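Local coordinates for protein 2-(3-amino-3-carboxypropyl)histidine synthase (Pyrococcus horikoshii, PDB 3LZD) that transfers the 3-amino-3-carboxypropyl group of S-adenosyl-L-methionine to a histidine of translation elongation factor 2, the first step of diphthamide biosynthesis, using a [4Fe-4S] cluster, at residues A[45-50]-A[80-85]; A[101-106]-A[122-127]. All coordinates share one frame; numbering follows the deposited sequence.

From the N terminus, helix 43-52 comes first, and interaction 1 joins it to residues 80-85. The 29 residues between include strand 57-61 and helix 67-78, so this contact closes a loop around a strand-helix unit. Interaction 2 opens later, at 101-106, and closes at 122-127 over 15 residues that hold strand 109-114. The two loops follow in series, neither nested nor crossed. Both reach the same mixed sheet, from opposite sides: helix 43-52 on one, helix 99-104 on the other. Their centres lie about 14 Å apart, and they meet directly where Leu50 CD2 packs on Ile127 CD1 at 3.7 Å. Both also border the second subunit.

Interaction 1 of 2, residues A[45-50]-A[80-85]; sequences EILKEL and NNIEVF
Leu47 turns CG away from its own amide nitrogen (chi1 179°), which puts both methyls against 80-85, and an extended Ile82 (chi2 -178°) sends CD1 back to meet them. Leu47 CD1 lies 3.8 Å from Ile82 CD1 and 3.7 Å from Asn80 CB. The other methyl, Leu47 CD2, stands over the face of the Asn80 carboxamide, 3.6 Å from CG, 3.7 Å from OD1 and 3.9 Å from ND2; that all three amide atoms lie within this narrow range is the evidence for a face-on approach. Asn80 ND2 donates to the carbonyl oxygen of Phe76, which fixes how the amide is turned. Ile82 CD1 also touches Leu50 CB at 4.0 Å, so one methyl spans two residues three apart on the helix. Cutting Leu47 back to an alanine is likely to leave the Asn80 amide face and one flank of Ile82 CD1 without their apolar neighbour. Leu47 and Leu50 both touch Leu77, placing helix 43-52 beside helix 67-78, the helix of the beta-alpha-beta unit joining strand 57-61 to strand 83-87. That last strand pairs with a strand of the second subunit, continuing the sheet across the interface.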
loop_
_atom_site.group_PDB
_atom_site.type_symbol
_atom_site.label_atom_id
_atom_site.label_comp_id
_atom_site.label_asym_id
_atom_site.label_seq_id
_atom_site.Cartn_x
_atom_site.Cartn_y
_atom_site.Cartn_z
ATOM N N GLU A 45 -27.764 12.028 -9.873
ATOM C CA GLU A 45 -27.079 12.041 -11.161
ATOM C C GLU A 45 -26.170 10.809 -11.231
ATOM O O GLU A 45 -25.955 10.238 -12.294
ATOM C CB GLU A 45 -26.210 13.286 -11.324
ATOM C CG GLU A 45 -26.941 14.573 -11.589
ATOM C CD GLU A 45 -25.973 15.704 -11.901
ATOM O OE1 GLU A 45 -25.083 15.495 -12.757
ATOM O OE2 GLU A 45 -26.096 16.793 -11.302
ATOM N N ILE A 46 -25.624 10.411 -10.088
ATOM C CA ILE A 46 -24.729 9.264 -10.051
ATOM C C ILE A 46 -25.492 7.960 -10.275
ATOM O O ILE A 46 -25.042 7.104 -11.035
ATOM C CB ILE A 46 -23.938 9.228 -8.713
ATOM C CG1 ILE A 46 -22.948 10.409 -8.669
ATOM C CG2 ILE A 46 -23.174 7.912 -8.579
ATOM C CD1 ILE A 46 -22.383 10.700 -7.261
ATOM N N LEU A 47 -26.642 7.812 -9.624
ATOM C CA LEU A 47 -27.461 6.614 -9.793
ATOM C C LEU A 47 -27.835 6.518 -11.273
ATOM O O LEU A 47 -27.671 5.463 -11.893
ATOM C CB LEU A 47 -28.728 6.703 -8.934
ATOM C CG LEU A 47 -29.754 5.556 -8.987
ATOM C CD1 LEU A 47 -29.122 4.252 -8.543
ATOM C CD2 LEU A 47 -30.926 5.887 -8.075
ATOM N N LYS A 48 -28.300 7.634 -11.836
ATOM C CA LYS A 48 -28.701 7.682 -13.245
ATOM C C LYS A 48 -27.615 7.152 -14.171
ATOM O O LYS A 48 -27.877 6.278 -15.004
ATOM C CB LYS A 48 -29.067 9.109 -13.669
ATOM N N GLU A 49 -26.403 7.678 -14.039
ATOM C CA GLU A 49 -25.304 7.220 -14.877
ATOM C C GLU A 49 -24.962 5.756 -14.618
ATOM O O GLU A 49 -24.458 5.072 -15.502
ATOM C CB GLU A 49 -24.063 8.081 -14.652
ATOM C CG GLU A 49 -24.243 9.511 -15.132
ATOM C CD GLU A 49 -24.674 9.576 -16.586
ATOM O OE1 GLU A 49 -23.898 9.125 -17.459
ATOM O OE2 GLU A 49 -25.790 10.067 -16.850
ATOM N N LEU A 50 -25.226 5.276 -13.407
ATOM C CA LEU A 50 -24.939 3.880 -13.088
ATOM C C LEU A 50 -26.031 2.950 -13.652
ATOM O O LEU A 50 -25.715 1.896 -14.212
ATOM C CB LEU A 50 -24.793 3.691 -11.574
ATOM C CG LEU A 50 -23.490 4.182 -10.909
ATOM C CD1 LEU A 50 -23.535 3.915 -9.413
ATOM C CD2 LEU A 50 -22.288 3.462 -11.509
ATOM N N ASN A 80 -30.928 1.296 -3.792
ATOM C CA ASN A 80 -31.389 1.320 -5.167
ATOM C C ASN A 80 -30.850 0.159 -5.990
ATOM O O ASN A 80 -30.616 0.268 -7.197
ATOM C CB ASN A 80 -31.049 2.662 -5.825
ATOM C CG ASN A 80 -31.979 3.787 -5.367
ATOM O OD1 ASN A 80 -33.117 3.895 -5.830
ATOM N ND2 ASN A 80 -31.501 4.617 -4.442
ATOM N N ASN A 81 -30.646 -0.959 -5.313
ATOM C CA ASN A 81 -30.208 -2.180 -5.966
ATOM C C ASN A 81 -28.852 -2.224 -6.615
ATOM O O ASN A 81 -28.694 -2.801 -7.692
ATOM C CB ASN A 81 -31.258 -2.598 -6.981
ATOM C CG ASN A 81 -32.486 -3.142 -6.319
ATOM O OD1 ASN A 81 -32.458 -4.238 -5.751
ATOM N ND2 ASN A 81 -33.573 -2.379 -6.359
ATOM N N ILE A 82 -27.872 -1.619 -5.961
ATOM C CA ILE A 82 -26.505 -1.636 -6.461
ATOM C C ILE A 82 -25.624 -2.001 -5.271
ATOM O O ILE A 82 -25.671 -1.340 -4.236
ATOM C CB ILE A 82 -26.107 -0.270 -7.031
ATOM C CG1 ILE A 82 -27.043 0.072 -8.198
ATOM C CG2 ILE A 82 -24.644 -0.294 -7.488
ATOM C CD1 ILE A 82 -26.733 1.373 -8.893
ATOM N N GLU A 83 -24.865 -3.085 -5.396
ATOM C CA GLU A 83 -23.988 -3.502 -4.311
ATOM C C GLU A 83 -22.820 -2.518 -4.311
ATOM O O GLU A 83 -22.278 -2.194 -5.362
ATOM C CB GLU A 83 -23.503 -4.932 -4.545
ATOM C CG GLU A 83 -22.614 -5.497 -3.448
ATOM C CD GLU A 83 -22.384 -7.000 -3.602
ATOM O OE1 GLU A 83 -22.100 -7.442 -4.735
ATOM O OE2 GLU A 83 -22.480 -7.735 -2.590
ATOM N N VAL A 84 -22.446 -2.048 -3.127
ATOM C CA VAL A 84 -21.378 -1.070 -3.001
ATOM C C VAL A 84 -20.267 -1.472 -2.035
ATOM O O VAL A 84 -20.536 -1.931 -0.925
ATOM C CB VAL A 84 -21.963 0.281 -2.533
ATOM C CG1 VAL A 84 -20.860 1.330 -2.404
ATOM C CG2 VAL A 84 -23.035 0.733 -3.515
ATOM N N PHE A 85 -19.023 -1.309 -2.486
ATOM C CA PHE A 85 -17.829 -1.585 -1.687
ATOM C C PHE A 85 -17.107 -0.229 -1.537
ATOM O O PHE A 85 -17.100 0.584 -2.467
ATOM C CB PHE A 85 -16.852 -2.529 -2.412
ATOM C CG PHE A 85 -17.373 -3.928 -2.656
ATOM C CD1 PHE A 85 -16.676 -4.783 -3.507
ATOM C CD2 PHE A 85 -18.550 -4.384 -2.069
ATOM C CE1 PHE A 85 -17.141 -6.074 -3.785
ATOM C CE2 PHE A 85 -19.024 -5.678 -2.340
ATOM C CZ PHE A 85 -18.312 -6.520 -3.205
#

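Interaction 2 of 2, residues A[101-106]-A[122-127]; sequences EAKLVG and LEVPTI
Lys103, Val124 and Glu123 bury the most surface here, and the lysine makes its contact with the aliphatic base of its chain. Lys103 CG is the meeting point: it lies 4.0 Å from Val124 CG1 and 3.9 Å from Glu123 OE1. The lysine and valine side chains run past each other in opposite directions, whereas lysine and glutamate cross at about a right angle. A chi1 of -118° sets Lys103 CB and CG against the loop; the bend at chi2 then carries CD and the rest off it, which is why the touching stops at CG. Its ammonium does not close a salt bridge: Lys103 NZ stays 4.8 Å from Glu123 OE1, near enough only for a probable long-range attraction. The other valine methyl, Val124 CG2, packs one residue earlier on the helix, 4.2 Å from Ala102 CB. Helix 99-104 belongs to the beta-alpha-beta crossover from strand 83-87 to strand 109-114, and it ends in a Schellman motif: Gly106, at positive phi (70°), is the C-prime residue, with Gly106 N bonded to Lys103 O at 3.1 Å and Cys107 N to Ala102 O. At the start of the same helix, Asp99 OD2 accepts from the backbone N of Glu123. Val124 also packs on Leu110 of strand 109-114, and its carbonyl oxygen accepts a hydrogen bond from Thr126 OG1 at 2.9 Å, the donor tilted 34° from the carbonyl plane.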
loop_
_atom_site.group_PDB
_atom_site.type_symbol
_atom_site.label_atom_id
_atom_site.label_comp_id
_atom_site.label_asym_id
_atom_site.label_seq_id
_atom_site.Cartn_x
_atom_site.Cartn_y
_atom_site.Cartn_z
ATOM N N GLU A 101 -8.127 -2.500 -8.736
ATOM C CA GLU A 101 -8.646 -3.139 -7.533
ATOM C C GLU A 101 -10.117 -3.469 -7.735
ATOM O O GLU A 101 -10.570 -4.556 -7.377
ATOM C CB GLU A 101 -8.492 -2.233 -6.309
ATOM C CG GLU A 101 -7.054 -2.053 -5.818
ATOM C CD GLU A 101 -6.242 -1.068 -6.647
ATOM O OE1 GLU A 101 -5.094 -0.778 -6.252
ATOM O OE2 GLU A 101 -6.738 -0.584 -7.688
ATOM N N ALA A 102 -10.865 -2.523 -8.297
ATOM C CA ALA A 102 -12.281 -2.728 -8.559
ATOM C C ALA A 102 -12.431 -3.994 -9.400
ATOM O O ALA A 102 -13.254 -4.849 -9.105
ATOM C CB ALA A 102 -12.866 -1.522 -9.322
ATOM N N LYS A 103 -11.632 -4.097 -10.456
ATOM C CA LYS A 103 -11.673 -5.268 -11.325
ATOM C C LYS A 103 -11.438 -6.546 -10.515
ATOM O O LYS A 103 -12.150 -7.532 -10.688
ATOM C CB LYS A 103 -10.604 -5.147 -12.415
ATOM C CG LYS A 103 -11.149 -5.097 -13.827
ATOM C CD LYS A 103 -11.876 -6.381 -14.179
ATOM C CE LYS A 103 -12.356 -6.373 -15.626
ATOM N NZ LYS A 103 -11.233 -6.296 -16.614
ATOM N N LEU A 104 -10.443 -6.512 -9.629
ATOM C CA LEU A 104 -10.087 -7.655 -8.789
ATOM C C LEU A 104 -11.169 -8.181 -7.857
ATOM O O LEU A 104 -11.126 -9.346 -7.462
ATOM C CB LEU A 104 -8.845 -7.332 -7.961
ATOM C CG LEU A 104 -7.546 -7.305 -8.759
ATOM C CD1 LEU A 104 -6.411 -6.747 -7.901
ATOM C CD2 LEU A 104 -7.234 -8.721 -9.234
ATOM N N VAL A 105 -12.128 -7.341 -7.489
ATOM C CA VAL A 105 -13.186 -7.788 -6.610
ATOM C C VAL A 105 -14.524 -7.805 -7.342
ATOM O O VAL A 105 -15.592 -7.814 -6.732
ATOM C CB VAL A 105 -13.274 -6.909 -5.343
ATOM C CG1 VAL A 105 -12.058 -7.152 -4.470
ATOM C CG2 VAL A 105 -13.368 -5.428 -5.732
ATOM N N GLY A 106 -14.456 -7.794 -8.663
ATOM C CA GLY A 106 -15.675 -7.863 -9.451
ATOM C C GLY A 106 -16.645 -6.697 -9.483
ATOM O O GLY A 106 -17.855 -6.908 -9.575
ATOM N N LEU A 122 -8.434 3.269 -18.088
ATOM C CA LEU A 122 -9.237 2.789 -16.966
ATOM C C LEU A 122 -9.823 1.409 -17.302
ATOM O O LEU A 122 -10.350 1.208 -18.395
ATOM C CB LEU A 122 -10.371 3.781 -16.685
ATOM C CG LEU A 122 -9.908 5.194 -16.300
ATOM C CD1 LEU A 122 -11.059 6.169 -16.448
ATOM C CD2 LEU A 122 -9.362 5.186 -14.870
ATOM N N GLU A 123 -9.744 0.475 -16.357
ATOM C CA GLU A 123 -10.238 -0.881 -16.569
ATOM C C GLU A 123 -11.746 -1.053 -16.425
ATOM O O GLU A 123 -12.306 -2.014 -16.932
ATOM C CB GLU A 123 -9.476 -1.846 -15.660
ATOM C CG GLU A 123 -8.109 -2.212 -16.257
ATOM C CD GLU A 123 -7.173 -2.896 -15.280
ATOM O OE1 GLU A 123 -7.582 -3.885 -14.630
ATOM O OE2 GLU A 123 -6.013 -2.446 -15.170
ATOM N N VAL A 124 -12.406 -0.118 -15.753
ATOM C CA VAL A 124 -13.860 -0.168 -15.597
ATOM C C VAL A 124 -14.438 1.239 -15.722
ATOM O O VAL A 124 -13.732 2.230 -15.504
ATOM C CB VAL A 124 -14.285 -0.725 -14.222
ATOM C CG1 VAL A 124 -13.799 -2.155 -14.072
ATOM C CG2 VAL A 124 -13.737 0.156 -13.098
ATOM N N PRO A 125 -15.724 1.352 -16.090
ATOM C CA PRO A 125 -16.288 2.695 -16.204
ATOM C C PRO A 125 -16.068 3.414 -14.878
ATOM O O PRO A 125 -16.304 2.855 -13.809
ATOM C CB PRO A 125 -17.764 2.425 -16.483
ATOM C CG PRO A 125 -17.720 1.159 -17.262
ATOM C CD PRO A 125 -16.724 0.337 -16.459
ATOM N N THR A 126 -15.616 4.654 -14.951
ATOM C CA THR A 126 -15.354 5.413 -13.748
ATOM C C THR A 126 -16.062 6.755 -13.731
ATOM O O THR A 126 -16.009 7.515 -14.702
ATOM C CB THR A 126 -13.846 5.638 -13.596
ATOM O OG1 THR A 126 -13.184 4.366 -13.629
ATOM C CG2 THR A 126 -13.539 6.347 -12.274
ATOM N N ILE A 127 -16.746 7.034 -12.631
ATOM C CA ILE A 127 -17.430 8.314 -12.463
ATOM C C ILE A 127 -16.559 9.160 -11.521
ATOM O O ILE A 127 -16.230 8.716 -10.416
ATOM C CB ILE A 127 -18.826 8.116 -11.835
ATOM C CG1 ILE A 127 -19.706 7.310 -12.806
ATOM C CG2 ILE A 127 -19.476 9.484 -11.519
ATOM C CD1 ILE A 127 -21.049 6.889 -12.220
#